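Local coordinates for protein succinate-semialdehyde dehydrogenase (NAD(P)(+)) (Marinobacter aquaeolei, PDB 3RH9) that probably oxidises succinate semialdehyde to succinate with NAD(P)+, as a member of the aldehyde dehydrogenase family, at residues A[78-83]-A[191-196]; A[110-115]-A[164-169]; A[265-270]-A[425-430]; A[295-300]-A[403-408]. One frame throughout, in Å; residues are numbered along the deposited sequence.

Contact 1: residues A[78-83]-A[191-196]; sequences EDIRDG and IAFFSV
Segments 78-83 and 191-196, on helices 70-86 and 188-197, come nearest at G83 and V196, with their CA atoms 6.4 Å apart. V196 points toward the facing segment, and its CG1 rests on the backbone of G83, 3.9 Å from CA. G83 has no side chain, so V196 CG1 packs directly on its backbone. Helix 188-197 lies between strands 178-181 and 207-209 in the Rossmann-like, cofactor-binding part of the fold, and helix 70-86 packs on it here.

The second touch is made by I80 and F193, which cross at about a right angle. I80 CG2 lies at the edge of the F193 ring, near its plane, 3.9 Å from F193 CE1 and equally close to CZ. F193 CG stands anti to the backbone N (chi1 -170°), which swings the ring across to this methyl. F117 of helix 103-123 and L168 of helix 162-174 also touch F193, so the ring is shared by several helices.

Charge stays off the interface. R81 starts off away from 191-196, pairs with D82 in its own helix and has a second salt bridge to D118. All four touching residues are buried and meet through carbon atoms, so between these two segments the join is apolar packing.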
loop_
_atom_site.group_PDB
_atom_site.type_symbol
_atom_site.label_atom_id
_atom_site.label_comp_id
_atom_site.label_asym_id
_atom_site.label_seq_id
_atom_site.Cartn_x
_atom_site.Cartn_y
_atom_site.Cartn_z
ATOM N N GLU A 78 12.068 -23.674 4.621
ATOM C CA GLU A 78 11.939 -25.123 4.458
ATOM C C GLU A 78 11.910 -25.843 5.801
ATOM O O GLU A 78 11.057 -26.710 6.026
ATOM C CB GLU A 78 13.055 -25.670 3.575
ATOM C CG GLU A 78 12.744 -25.621 2.087
ATOM C CD GLU A 78 13.999 -25.717 1.219
ATOM O OE1 GLU A 78 15.119 -25.910 1.762
ATOM O OE2 GLU A 78 13.858 -25.586 -0.017
ATOM N N ASP A 79 12.840 -25.474 6.684
ATOM C CA ASP A 79 12.877 -26.008 8.034
ATOM C C ASP A 79 11.583 -25.695 8.801
ATOM O O ASP A 79 11.000 -26.579 9.417
ATOM C CB ASP A 79 14.093 -25.475 8.807
ATOM C CG ASP A 79 15.417 -26.076 8.336
ATOM O OD1 ASP A 79 15.408 -26.978 7.457
ATOM O OD2 ASP A 79 16.478 -25.635 8.861
ATOM N N ILE A 80 11.143 -24.442 8.776
ATOM C CA ILE A 80 9.899 -24.081 9.449
ATOM C C ILE A 80 8.710 -24.867 8.890
ATOM O O ILE A 80 7.901 -25.394 9.644
ATOM C CB ILE A 80 9.611 -22.578 9.371
ATOM C CG1 ILE A 80 10.639 -21.795 10.195
ATOM C CG2 ILE A 80 8.227 -22.282 9.880
ATOM C CD1 ILE A 80 10.674 -20.306 9.897
ATOM N N ARG A 81 8.619 -24.964 7.570
ATOM C CA ARG A 81 7.530 -25.710 6.951
ATOM C C ARG A 81 7.512 -27.162 7.421
ATOM O O ARG A 81 6.442 -27.748 7.614
ATOM C CB ARG A 81 7.616 -25.642 5.428
ATOM C CG ARG A 81 6.716 -26.627 4.705
ATOM C CD ARG A 81 7.513 -27.794 4.182
ATOM N NE ARG A 81 8.156 -27.480 2.909
ATOM C CZ ARG A 81 9.340 -27.956 2.524
ATOM N NH1 ARG A 81 10.032 -28.761 3.321
ATOM N NH2 ARG A 81 9.837 -27.616 1.338
ATOM N N ASP A 82 8.701 -27.729 7.606
ATOM C CA ASP A 82 8.856 -29.090 8.092
ATOM C C ASP A 82 8.574 -29.168 9.587
ATOM O O ASP A 82 7.942 -30.113 10.055
ATOM C CB ASP A 82 10.272 -29.606 7.808
ATOM C CG ASP A 82 10.524 -29.864 6.326
ATOM O OD1 ASP A 82 9.543 -29.865 5.550
ATOM O OD2 ASP A 82 11.703 -30.063 5.938
ATOM N N GLY A 83 9.056 -28.184 10.340
ATOM C CA GLY A 83 8.775 -28.106 11.763
ATOM C C GLY A 83 7.278 -28.082 12.060
ATOM O O GLY A 83 6.788 -28.808 12.928
ATOM N N ILE A 191 3.377 -19.400 21.291
ATOM C CA ILE A 191 4.493 -19.869 22.078
ATOM C C ILE A 191 4.999 -21.205 21.527
ATOM O O ILE A 191 6.203 -21.397 21.360
ATOM C CB ILE A 191 4.143 -19.942 23.573
ATOM C CG1 ILE A 191 3.895 -18.531 24.099
ATOM C CG2 ILE A 191 5.280 -20.569 24.346
ATOM C CD1 ILE A 191 3.464 -18.487 25.519
ATOM N N ALA A 192 4.071 -22.104 21.207
ATOM C CA ALA A 192 4.418 -23.415 20.660
ATOM C C ALA A 192 5.200 -23.294 19.359
ATOM O O ALA A 192 6.220 -23.960 19.163
ATOM C CB ALA A 192 3.167 -24.249 20.448
ATOM N N PHE A 193 4.711 -22.437 18.473
ATOM C CA PHE A 193 5.401 -22.102 17.236
ATOM C C PHE A 193 6.842 -21.611 17.498
ATOM O O PHE A 193 7.793 -22.078 16.859
ATOM C CB PHE A 193 4.599 -21.055 16.467
ATOM C CG PHE A 193 5.093 -20.819 15.084
ATOM C CD1 PHE A 193 5.577 -21.867 14.323
ATOM C CD2 PHE A 193 5.069 -19.549 14.535
ATOM C CE1 PHE A 193 6.036 -21.647 13.028
ATOM C CE2 PHE A 193 5.519 -19.319 13.244
ATOM C CZ PHE A 193 6.003 -20.363 12.485
ATOM N N PHE A 194 7.008 -20.681 18.435
ATOM C CA PHE A 194 8.338 -20.181 18.737
ATOM C C PHE A 194 9.198 -21.267 19.335
ATOM O O PHE A 194 10.384 -21.351 19.041
ATOM C CB PHE A 194 8.297 -18.945 19.630
ATOM C CG PHE A 194 8.305 -17.669 18.862
ATOM C CD1 PHE A 194 9.483 -16.993 18.640
ATOM C CD2 PHE A 194 7.148 -17.169 18.315
ATOM C CE1 PHE A 194 9.506 -15.817 17.918
ATOM C CE2 PHE A 194 7.168 -15.989 17.590
ATOM C CZ PHE A 194 8.352 -15.317 17.388
ATOM N N SER A 195 8.604 -22.115 20.165
ATOM C CA SER A 195 9.340 -23.256 20.687
ATOM C C SER A 195 9.862 -24.124 19.544
ATOM O O SER A 195 11.019 -24.553 19.571
ATOM C CB SER A 195 8.481 -24.090 21.632
ATOM O OG SER A 195 9.226 -25.192 22.116
ATOM N N VAL A 196 9.018 -24.377 18.540
ATOM C CA VAL A 196 9.448 -25.162 17.383
ATOM C C VAL A 196 10.542 -24.466 16.563
ATOM O O VAL A 196 11.460 -25.126 16.101
ATOM C CB VAL A 196 8.269 -25.607 16.465
ATOM C CG1 VAL A 196 8.791 -26.181 15.138
ATOM C CG2 VAL A 196 7.413 -26.640 17.162
#

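Contact 2: residues A[110-115]-A[164-169]; sequences VDYAAG and IAKKLS
The Y112 ring meets K166 at its edge, where CE of the lysine lies near the ring plane, 3.6 Å from Y112 OH. The F116 ring, one turn further along the same helix, packs edge-to-face with Y112. The contact joins helix 103-123 to helix 162-174, the helix that links the parallel strands 151-154 and 178-181 in the Rossmann-like, cofactor-binding part of the aldehyde dehydrogenase fold.

Y112 CG is anti to the backbone N (chi1 178°), which brings the hydroxyl end of the ring to the lysine chain. The K166 chain is extended beyond CG, and its long axis runs at a slant to Y112. K166 NZ is farther from Y112 OH than CE is, at 4.0 Å. The hydroxyl has its polar partner elsewhere, in a hydrogen bond to P448 O. K166 also touches F116 and E465, and its side chain is about 4 Å from that of E256, the predicted active-site residue. This end of the contact therefore borders the probable catalytic centre.

Away from that end the helices meet through two alanines. A113 and A165 have their CA atoms 5.1 Å apart, and their CB atoms are 3.5 Å from each other. Such small side chains let the backbones come this near. A165 CB also sits 3.5 Å from A113 O. One turn on, S169 folds back on its own helix, and A165 O accepts from both S169 N and S169 OG, the hydroxyl lying in the carbonyl plane.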
loop_
_atom_site.group_PDB
_atom_site.type_symbol
_atom_site.label_atom_id
_atom_site.label_comp_id
_atom_site.label_asym_id
_atom_site.label_seq_id
_atom_site.Cartn_x
_atom_site.Cartn_y
_atom_site.Cartn_z
ATOM N N VAL A 110 -2.641 -26.231 10.998
ATOM C CA VAL A 110 -1.194 -26.354 11.018
ATOM C C VAL A 110 -0.712 -26.772 9.638
ATOM O O VAL A 110 0.306 -26.283 9.171
ATOM C CB VAL A 110 -0.748 -27.356 12.068
ATOM C CG1 VAL A 110 0.726 -27.587 11.954
ATOM C CG2 VAL A 110 -1.105 -26.845 13.445
ATOM N N ASP A 111 -1.460 -27.648 8.977
ATOM C CA ASP A 111 -1.099 -28.079 7.632
ATOM C C ASP A 111 -1.141 -26.889 6.694
ATOM O O ASP A 111 -0.206 -26.621 5.927
ATOM C CB ASP A 111 -2.072 -29.136 7.124
ATOM C CG ASP A 111 -1.857 -30.493 7.773
ATOM O OD1 ASP A 111 -0.860 -30.647 8.517
ATOM O OD2 ASP A 111 -2.684 -31.403 7.525
ATOM N N TYR A 112 -2.257 -26.181 6.771
ATOM C CA TYR A 112 -2.487 -24.986 5.989
ATOM C C TYR A 112 -1.361 -23.944 6.162
ATOM O O TYR A 112 -0.873 -23.369 5.180
ATOM C CB TYR A 112 -3.822 -24.419 6.426
ATOM C CG TYR A 112 -4.210 -23.144 5.759
ATOM C CD1 TYR A 112 -4.734 -23.142 4.472
ATOM C CD2 TYR A 112 -4.088 -21.941 6.424
ATOM C CE1 TYR A 112 -5.116 -21.971 3.859
ATOM C CE2 TYR A 112 -4.468 -20.761 5.825
ATOM C CZ TYR A 112 -4.980 -20.783 4.543
ATOM O OH TYR A 112 -5.345 -19.602 3.950
ATOM N N ALA A 113 -0.964 -23.708 7.412
ATOM C CA ALA A 113 0.133 -22.797 7.736
ATOM C C ALA A 113 1.440 -23.227 7.079
ATOM O O ALA A 113 2.242 -22.394 6.644
ATOM C CB ALA A 113 0.323 -22.709 9.250
ATOM N N ALA A 114 1.654 -24.538 7.016
ATOM C CA ALA A 114 2.902 -25.078 6.499
ATOM C C ALA A 114 3.078 -24.756 5.026
ATOM O O ALA A 114 4.194 -24.629 4.552
ATOM C CB ALA A 114 2.956 -26.573 6.726
ATOM N N GLY A 115 1.963 -24.625 4.311
ATOM C CA GLY A 115 1.984 -24.473 2.867
ATOM C C GLY A 115 2.370 -23.075 2.422
ATOM O O GLY A 115 2.688 -22.840 1.249
ATOM N N ILE A 164 -0.371 -15.917 11.302
ATOM C CA ILE A 164 1.042 -15.623 11.415
ATOM C C ILE A 164 1.844 -16.265 10.280
ATOM O O ILE A 164 2.837 -15.702 9.830
ATOM C CB ILE A 164 1.600 -16.069 12.765
ATOM C CG1 ILE A 164 2.974 -15.432 12.992
ATOM C CG2 ILE A 164 1.675 -17.582 12.814
ATOM C CD1 ILE A 164 3.027 -13.940 12.685
ATOM N N ALA A 165 1.398 -17.428 9.812
ATOM C CA ALA A 165 2.117 -18.171 8.776
ATOM C C ALA A 165 2.165 -17.400 7.463
ATOM O O ALA A 165 3.175 -17.429 6.757
ATOM C CB ALA A 165 1.494 -19.535 8.564
ATOM N N LYS A 166 1.064 -16.719 7.143
ATOM C CA LYS A 166 0.984 -15.896 5.941
ATOM C C LYS A 166 1.986 -14.754 6.023
ATOM O O LYS A 166 2.630 -14.403 5.038
ATOM C CB LYS A 166 -0.421 -15.307 5.751
ATOM C CG LYS A 166 -1.561 -16.324 5.609
ATOM C CD LYS A 166 -2.917 -15.616 5.672
ATOM C CE LYS A 166 -4.067 -16.532 5.270
ATOM N NZ LYS A 166 -5.393 -15.810 5.173
ATOM N N LYS A 167 2.119 -14.165 7.198
ATOM C CA LYS A 167 2.934 -12.973 7.312
ATOM C C LYS A 167 4.415 -13.302 7.402
ATOM O O LYS A 167 5.245 -12.601 6.840
ATOM C CB LYS A 167 2.504 -12.126 8.516
ATOM C CG LYS A 167 1.066 -11.674 8.489
ATOM C CD LYS A 167 0.782 -10.674 9.606
ATOM C CE LYS A 167 -0.688 -10.302 9.638
ATOM N NZ LYS A 167 -1.119 -9.665 8.365
ATOM N N LEU A 168 4.742 -14.370 8.117
ATOM C CA LEU A 168 6.130 -14.646 8.458
ATOM C C LEU A 168 6.869 -15.320 7.314
ATOM O O LEU A 168 8.038 -15.053 7.086
ATOM C CB LEU A 168 6.216 -15.470 9.732
ATOM C CG LEU A 168 7.632 -15.654 10.268
ATOM C CD1 LEU A 168 8.419 -14.359 10.124
ATOM C CD2 LEU A 168 7.628 -16.164 11.719
ATOM N N SER A 169 6.177 -16.180 6.583
ATOM C CA SER A 169 6.733 -16.765 5.372
ATOM C C SER A 169 7.172 -15.702 4.362
ATOM O O SER A 169 8.217 -15.840 3.726
ATOM C CB SER A 169 5.727 -17.703 4.732
ATOM O OG SER A 169 4.472 -17.064 4.602
#

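Contact 3: residues A[265-270]-A[425-430]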
loop_
_atom_site.group_PDB
_atom_site.type_symbol
_atom_site.label_atom_id
_atom_site.label_comp_id
_atom_site.label_asym_id
_atom_site.label_seq_id
_atom_site.Cartn_x
_atom_site.Cartn_y
_atom_site.Cartn_z
ATOM N N VAL A 265 -26.417 -17.761 -4.595
ATOM C CA VAL A 265 -26.858 -18.993 -5.255
ATOM C C VAL A 265 -27.945 -18.815 -6.321
ATOM O O VAL A 265 -29.106 -18.585 -6.006
ATOM C CB VAL A 265 -27.380 -20.015 -4.237
ATOM C CG1 VAL A 265 -27.767 -21.298 -4.949
ATOM C CG2 VAL A 265 -26.345 -20.281 -3.150
ATOM N N PHE A 266 -27.580 -18.963 -7.585
ATOM C CA PHE A 266 -28.563 -18.811 -8.655
ATOM C C PHE A 266 -29.526 -20.005 -8.823
ATOM O O PHE A 266 -29.236 -21.118 -8.369
ATOM C CB PHE A 266 -27.879 -18.417 -9.969
ATOM C CG PHE A 266 -27.510 -16.968 -10.021
ATOM C CD1 PHE A 266 -28.420 -16.027 -10.446
ATOM C CD2 PHE A 266 -26.273 -16.536 -9.585
ATOM C CE1 PHE A 266 -28.090 -14.688 -10.473
ATOM C CE2 PHE A 266 -25.943 -15.193 -9.608
ATOM C CZ PHE A 266 -26.854 -14.275 -10.056
ATOM N N ASP A 267 -30.682 -19.745 -9.439
ATOM C CA ASP A 267 -31.696 -20.777 -9.699
ATOM C C ASP A 267 -31.219 -21.892 -10.634
ATOM O O ASP A 267 -31.774 -22.982 -10.640
ATOM C CB ASP A 267 -32.981 -20.156 -10.259
ATOM C CG ASP A 267 -32.723 -19.200 -11.413
ATOM O OD1 ASP A 267 -31.540 -19.007 -11.783
ATOM O OD2 ASP A 267 -33.707 -18.631 -11.951
ATOM N N ASP A 268 -30.191 -21.611 -11.423
ATOM C CA ASP A 268 -29.593 -22.627 -12.279
ATOM C C ASP A 268 -28.389 -23.326 -11.616
ATOM O O ASP A 268 -27.730 -24.156 -12.225
ATOM C CB ASP A 268 -29.204 -22.017 -13.639
ATOM C CG ASP A 268 -27.950 -21.145 -13.561
ATOM O OD1 ASP A 268 -27.352 -21.035 -12.464
ATOM O OD2 ASP A 268 -27.563 -20.574 -14.609
ATOM N N ALA A 269 -28.116 -22.992 -10.363
ATOM C CA ALA A 269 -26.992 -23.573 -9.642
ATOM C C ALA A 269 -27.233 -25.034 -9.263
ATOM O O ALA A 269 -28.358 -25.422 -9.004
ATOM C CB ALA A 269 -26.699 -22.751 -8.388
ATOM N N ASP A 270 -26.175 -25.838 -9.231
ATOM C CA ASP A 270 -26.233 -27.179 -8.663
ATOM C C ASP A 270 -26.402 -27.026 -7.152
ATOM O O ASP A 270 -25.457 -26.684 -6.450
ATOM C CB ASP A 270 -24.941 -27.923 -9.010
ATOM C CG ASP A 270 -24.757 -29.229 -8.221
ATOM O OD1 ASP A 270 -25.509 -29.486 -7.259
ATOM O OD2 ASP A 270 -23.829 -30.003 -8.564
ATOM N N ALA A 425 -21.776 -19.885 -16.890
ATOM C CA ALA A 425 -20.387 -19.460 -16.766
ATOM C C ALA A 425 -20.119 -18.031 -17.257
ATOM O O ALA A 425 -19.226 -17.354 -16.734
ATOM C CB ALA A 425 -19.458 -20.462 -17.463
ATOM N N GLU A 426 -20.869 -17.568 -18.256
ATOM C CA GLU A 426 -20.717 -16.173 -18.680
ATOM C C GLU A 426 -21.262 -15.237 -17.592
ATOM O O GLU A 426 -20.679 -14.178 -17.317
ATOM C CB GLU A 426 -21.358 -15.905 -20.052
ATOM C CG GLU A 426 -20.833 -16.828 -21.160
ATOM C CD GLU A 426 -21.092 -16.313 -22.596
ATOM O OE1 GLU A 426 -22.017 -15.485 -22.803
ATOM O OE2 GLU A 426 -20.370 -16.754 -23.528
ATOM N N ARG A 427 -22.367 -15.646 -16.967
ATOM C CA ARG A 427 -22.948 -14.896 -15.864
ATOM C C ARG A 427 -22.033 -14.914 -14.640
ATOM O O ARG A 427 -21.781 -13.873 -14.030
ATOM C CB ARG A 427 -24.321 -15.449 -15.511
ATOM C CG ARG A 427 -24.770 -15.163 -14.101
ATOM C CD ARG A 427 -25.875 -16.107 -13.693
ATOM N NE ARG A 427 -27.182 -15.619 -14.115
ATOM C CZ ARG A 427 -28.252 -16.385 -14.305
ATOM N NH1 ARG A 427 -28.191 -17.705 -14.131
ATOM N NH2 ARG A 427 -29.387 -15.817 -14.681
ATOM N N ALA A 428 -21.534 -16.097 -14.286
ATOM C CA ALA A 428 -20.583 -16.237 -13.180
ATOM C C ALA A 428 -19.405 -15.273 -13.322
ATOM O O ALA A 428 -18.811 -14.840 -12.337
ATOM C CB ALA A 428 -20.076 -17.667 -13.092
ATOM N N GLN A 429 -19.051 -14.942 -14.554
ATOM C CA GLN A 429 -17.862 -14.134 -14.750
ATOM C C GLN A 429 -18.171 -12.664 -14.601
ATOM O O GLN A 429 -17.320 -11.890 -14.154
ATOM C CB GLN A 429 -17.212 -14.442 -16.090
ATOM C CG GLN A 429 -16.541 -15.803 -16.098
ATOM C CD GLN A 429 -15.707 -16.025 -17.338
ATOM O OE1 GLN A 429 -16.220 -16.441 -18.378
ATOM N NE2 GLN A 429 -14.402 -15.751 -17.234
ATOM N N ARG A 430 -19.398 -12.291 -14.956
ATOM C CA ARG A 430 -19.863 -10.928 -14.773
ATOM C C ARG A 430 -20.045 -10.650 -13.291
ATOM O O ARG A 430 -19.850 -9.524 -12.835
ATOM C CB ARG A 430 -21.175 -10.700 -15.511
ATOM C CG ARG A 430 -21.067 -10.671 -17.027
ATOM C CD ARG A 430 -22.409 -10.290 -17.644
ATOM N NE ARG A 430 -23.452 -11.199 -17.182
ATOM C CZ ARG A 430 -23.960 -12.193 -17.908
ATOM N NH1 ARG A 430 -23.547 -12.407 -19.153
ATOM N NH2 ARG A 430 -24.892 -12.974 -17.387
#
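D268 and R427 form a salt bridge, with OD2 of the aspartate 3.0 Å from NH1 of the arginine. The oxygen lies at the edge of the guanidinium, near its plane, while the carboxylate plane is turned 63° from it. D268 sits in a type I beta turn from F266 to A269, which connects strand 262-265 to helix 271-283 in a beta-alpha unit of the family's catalytic domain. D268 is also tied to the chain just before helix 425-434, through a hydrogen bond from OD1 to the T422 hydroxyl. D267 OD1 adds opposite charge at 4.3 Å from R427 NH1, but it stands off the guanidinium plane, so only charge attraction is at work.

Besides this salt bridge, R427 lies flat on F266. Their planes are only 6° apart, making an offset cation-pi stack in which R427 CZ is 4.5 Å from the ring centroid. R427 CG is anti to the backbone N (chi1 156°), and a bend at chi3 lays the end of the chain along the ring. An alanine in place of F266 would remove this platform, and the arginine would probably be left freer to turn and less well aimed at D268. The F399 ring packs edge-to-face with F266, and V420 also touches it.

D270 ends the loop as N-cap of helix 271-283, its OD1 bonded to A273 N. At the centre of the stack, R427 CD makes a CH-pi contact 3.9 Å from the F266 centroid, almost on the ring normal.

Contact 4: residues A[295-300]-A[403-408]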
loop_
_atom_site.group_PDB
_atom_site.type_symbol
_atom_site.label_atom_id
_atom_site.label_comp_id
_atom_site.label_asym_id
_atom_site.label_seq_id
_atom_site.Cartn_x
_atom_site.Cartn_y
_atom_site.Cartn_z
ATOM N N ARG A 295 -23.771 -13.323 4.439
ATOM C CA ARG A 295 -25.070 -13.126 3.808
ATOM C C ARG A 295 -25.250 -14.179 2.723
ATOM O O ARG A 295 -24.453 -14.256 1.789
ATOM C CB ARG A 295 -25.156 -11.719 3.223
ATOM C CG ARG A 295 -25.322 -10.651 4.270
ATOM C CD ARG A 295 -25.132 -9.288 3.697
ATOM N NE ARG A 295 -23.824 -9.174 3.063
ATOM C CZ ARG A 295 -23.558 -8.334 2.069
ATOM N NH1 ARG A 295 -24.522 -7.551 1.614
ATOM N NH2 ARG A 295 -22.345 -8.284 1.522
ATOM N N ILE A 296 -26.268 -15.021 2.856
ATOM C CA ILE A 296 -26.523 -16.041 1.841
ATOM C C ILE A 296 -27.669 -15.591 0.956
ATOM O O ILE A 296 -28.819 -15.574 1.371
ATOM C CB ILE A 296 -26.834 -17.431 2.444
ATOM C CG1 ILE A 296 -25.603 -18.042 3.119
ATOM C CG2 ILE A 296 -27.297 -18.373 1.366
ATOM C CD1 ILE A 296 -25.249 -17.416 4.415
ATOM N N PHE A 297 -27.344 -15.189 -0.264
ATOM C CA PHE A 297 -28.362 -14.766 -1.204
ATOM C C PHE A 297 -28.828 -15.961 -2.027
ATOM O O PHE A 297 -28.032 -16.602 -2.708
ATOM C CB PHE A 297 -27.826 -13.672 -2.123
ATOM C CG PHE A 297 -27.621 -12.350 -1.441
ATOM C CD1 PHE A 297 -26.391 -12.024 -0.889
ATOM C CD2 PHE A 297 -28.652 -11.428 -1.361
ATOM C CE1 PHE A 297 -26.192 -10.804 -0.270
ATOM C CE2 PHE A 297 -28.463 -10.211 -0.744
ATOM C CZ PHE A 297 -27.225 -9.898 -0.195
ATOM N N VAL A 298 -30.119 -16.265 -1.954
ATOM C CA VAL A 298 -30.670 -17.363 -2.726
ATOM C C VAL A 298 -31.815 -16.925 -3.641
ATOM O O VAL A 298 -32.692 -16.144 -3.256
ATOM C CB VAL A 298 -31.119 -18.509 -1.829
ATOM C CG1 VAL A 298 -31.673 -19.637 -2.678
ATOM C CG2 VAL A 298 -29.947 -18.994 -1.008
ATOM N N HIS A 299 -31.789 -17.435 -4.862
ATOM C CA HIS A 299 -32.816 -17.119 -5.825
ATOM C C HIS A 299 -34.179 -17.685 -5.405
ATOM O O HIS A 299 -34.289 -18.827 -4.959
ATOM C CB HIS A 299 -32.426 -17.645 -7.196
ATOM C CG HIS A 299 -33.223 -17.048 -8.303
ATOM N ND1 HIS A 299 -34.415 -17.583 -8.730
ATOM C CD2 HIS A 299 -33.011 -15.944 -9.056
ATOM C CE1 HIS A 299 -34.899 -16.844 -9.711
ATOM N NE2 HIS A 299 -34.066 -15.844 -9.930
ATOM N N GLU A 300 -35.220 -16.878 -5.567
ATOM C CA GLU A 300 -36.544 -17.254 -5.091
ATOM C C GLU A 300 -36.999 -18.633 -5.564
ATOM O O GLU A 300 -37.695 -19.334 -4.845
ATOM C CB GLU A 300 -37.570 -16.175 -5.460
ATOM C CG GLU A 300 -37.275 -14.850 -4.776
ATOM C CD GLU A 300 -38.338 -13.783 -4.990
ATOM O OE1 GLU A 300 -39.291 -14.019 -5.766
ATOM O OE2 GLU A 300 -38.207 -12.698 -4.366
ATOM N N GLU A 403 -28.225 -8.411 -11.701
ATOM C CA GLU A 403 -27.795 -7.070 -11.336
ATOM C C GLU A 403 -28.195 -6.718 -9.907
ATOM O O GLU A 403 -27.410 -6.142 -9.163
ATOM C CB GLU A 403 -28.309 -6.025 -12.333
ATOM C CG GLU A 403 -29.672 -6.364 -12.935
ATOM C CD GLU A 403 -29.585 -7.445 -14.021
ATOM O OE1 GLU A 403 -28.599 -7.425 -14.806
ATOM O OE2 GLU A 403 -30.500 -8.305 -14.091
ATOM N N GLU A 404 -29.408 -7.084 -9.525
ATOM C CA GLU A 404 -29.880 -6.833 -8.169
ATOM C C GLU A 404 -28.990 -7.470 -7.087
ATOM O O GLU A 404 -28.697 -6.828 -6.073
ATOM C CB GLU A 404 -31.318 -7.327 -8.012
ATOM C CG GLU A 404 -31.701 -7.667 -6.579
ATOM C CD GLU A 404 -33.067 -8.348 -6.473
ATOM O OE1 GLU A 404 -33.396 -9.196 -7.344
ATOM O OE2 GLU A 404 -33.807 -8.038 -5.508
ATOM N N VAL A 405 -28.573 -8.721 -7.302
ATOM C CA VAL A 405 -27.799 -9.452 -6.307
ATOM C C VAL A 405 -26.350 -8.985 -6.248
ATOM O O VAL A 405 -25.691 -9.122 -5.217
ATOM C CB VAL A 405 -27.847 -10.987 -6.528
ATOM C CG1 VAL A 405 -26.912 -11.405 -7.648
ATOM C CG2 VAL A 405 -27.496 -11.728 -5.239
ATOM N N ILE A 406 -25.850 -8.442 -7.354
ATOM C CA ILE A 406 -24.505 -7.868 -7.365
ATOM C C ILE A 406 -24.489 -6.551 -6.579
ATOM O O ILE A 406 -23.599 -6.330 -5.763
ATOM C CB ILE A 406 -23.968 -7.635 -8.780
ATOM C CG1 ILE A 406 -23.497 -8.955 -9.392
ATOM C CG2 ILE A 406 -22.836 -6.613 -8.755
ATOM C CD1 ILE A 406 -23.251 -8.870 -10.886
ATOM N N ASP A 407 -25.475 -5.685 -6.799
ATOM C CA ASP A 407 -25.545 -4.474 -5.997
ATOM C C ASP A 407 -25.746 -4.860 -4.533
ATOM O O ASP A 407 -25.207 -4.222 -3.635
ATOM C CB ASP A 407 -26.649 -3.533 -6.480
ATOM C CG ASP A 407 -26.302 -2.854 -7.801
ATOM O OD1 ASP A 407 -25.119 -2.896 -8.211
ATOM O OD2 ASP A 407 -27.208 -2.283 -8.448
ATOM N N ALA A 408 -26.505 -5.924 -4.300
ATOM C CA ALA A 408 -26.813 -6.334 -2.951
ATOM C C ALA A 408 -25.541 -6.799 -2.261
ATOM O O ALA A 408 -25.300 -6.465 -1.105
ATOM C CB ALA A 408 -27.849 -7.422 -2.962
#
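R295 NH1 reaches A408 O of the facing helix at 3.0 Å. The bond is weak because it is bent, with an N-H...O angle of 135°, although the oxygen lies near the guanidinium plane. NH2 of the same group is held by G409 O, on that same helix, and by N260 O. A408 and G409 stand at the C-terminal end of helix 402-409, so the arginine's positive charge probably meets the negative end of the helix dipole. Y385 adds a cation-pi contact. F297 CE1 sits 4.0 Å over one face of the guanidinium, toward its rim.

Strand 295-299 is an inner strand of the sheet in the catalytic domain. Helix 402-409 is part of the beta-alpha-beta crossover from strand 393-399 to strand 417-421. Its segment 403-408 runs antiparallel to strand 295-299, the segment axes 10.4 Å apart at closest and at an angle of 175°.

F297 fills the space between strand and helix. Its CG is anti to the carbonyl carbon (chi1 -71°), and the ring leans to the helix. V405 CG2 packs on F297 CB at 3.7 Å, the two side chains lying alongside and pointing opposite ways. Further out, A408 CB is 3.6 Å from F297 CE2. Both groups approach the ring obliquely. Were F297 replaced by an alanine, a gap would probably open beside V405 and A408, and the R295 guanidinium would lose the ring on one face. F399 and I264, from the strands on either side, also touch both F297 and V405.

From the N terminus, helix 70-86 opens contact 1. Contact 2 then opens and closes before helix 188-197 closes contact 1, so contact 2 is nested inside it. The two touch, with R81 packing on A114 and F193 on L168, and together they tie the helices 70-86 and 103-123 to two helices of the Rossmann-like part. The second pair follows in series. Contact 3 opens at 265-270, contact 4 spans 295-300 to 403-408 within it, and 425-430 closes contact 3. V265 is probably hydrogen-bonded to F297 and H299, so these two contacts share the catalytic-domain sheet. Contacts 1 and 3 lie about 42 Å apart, centre to centre.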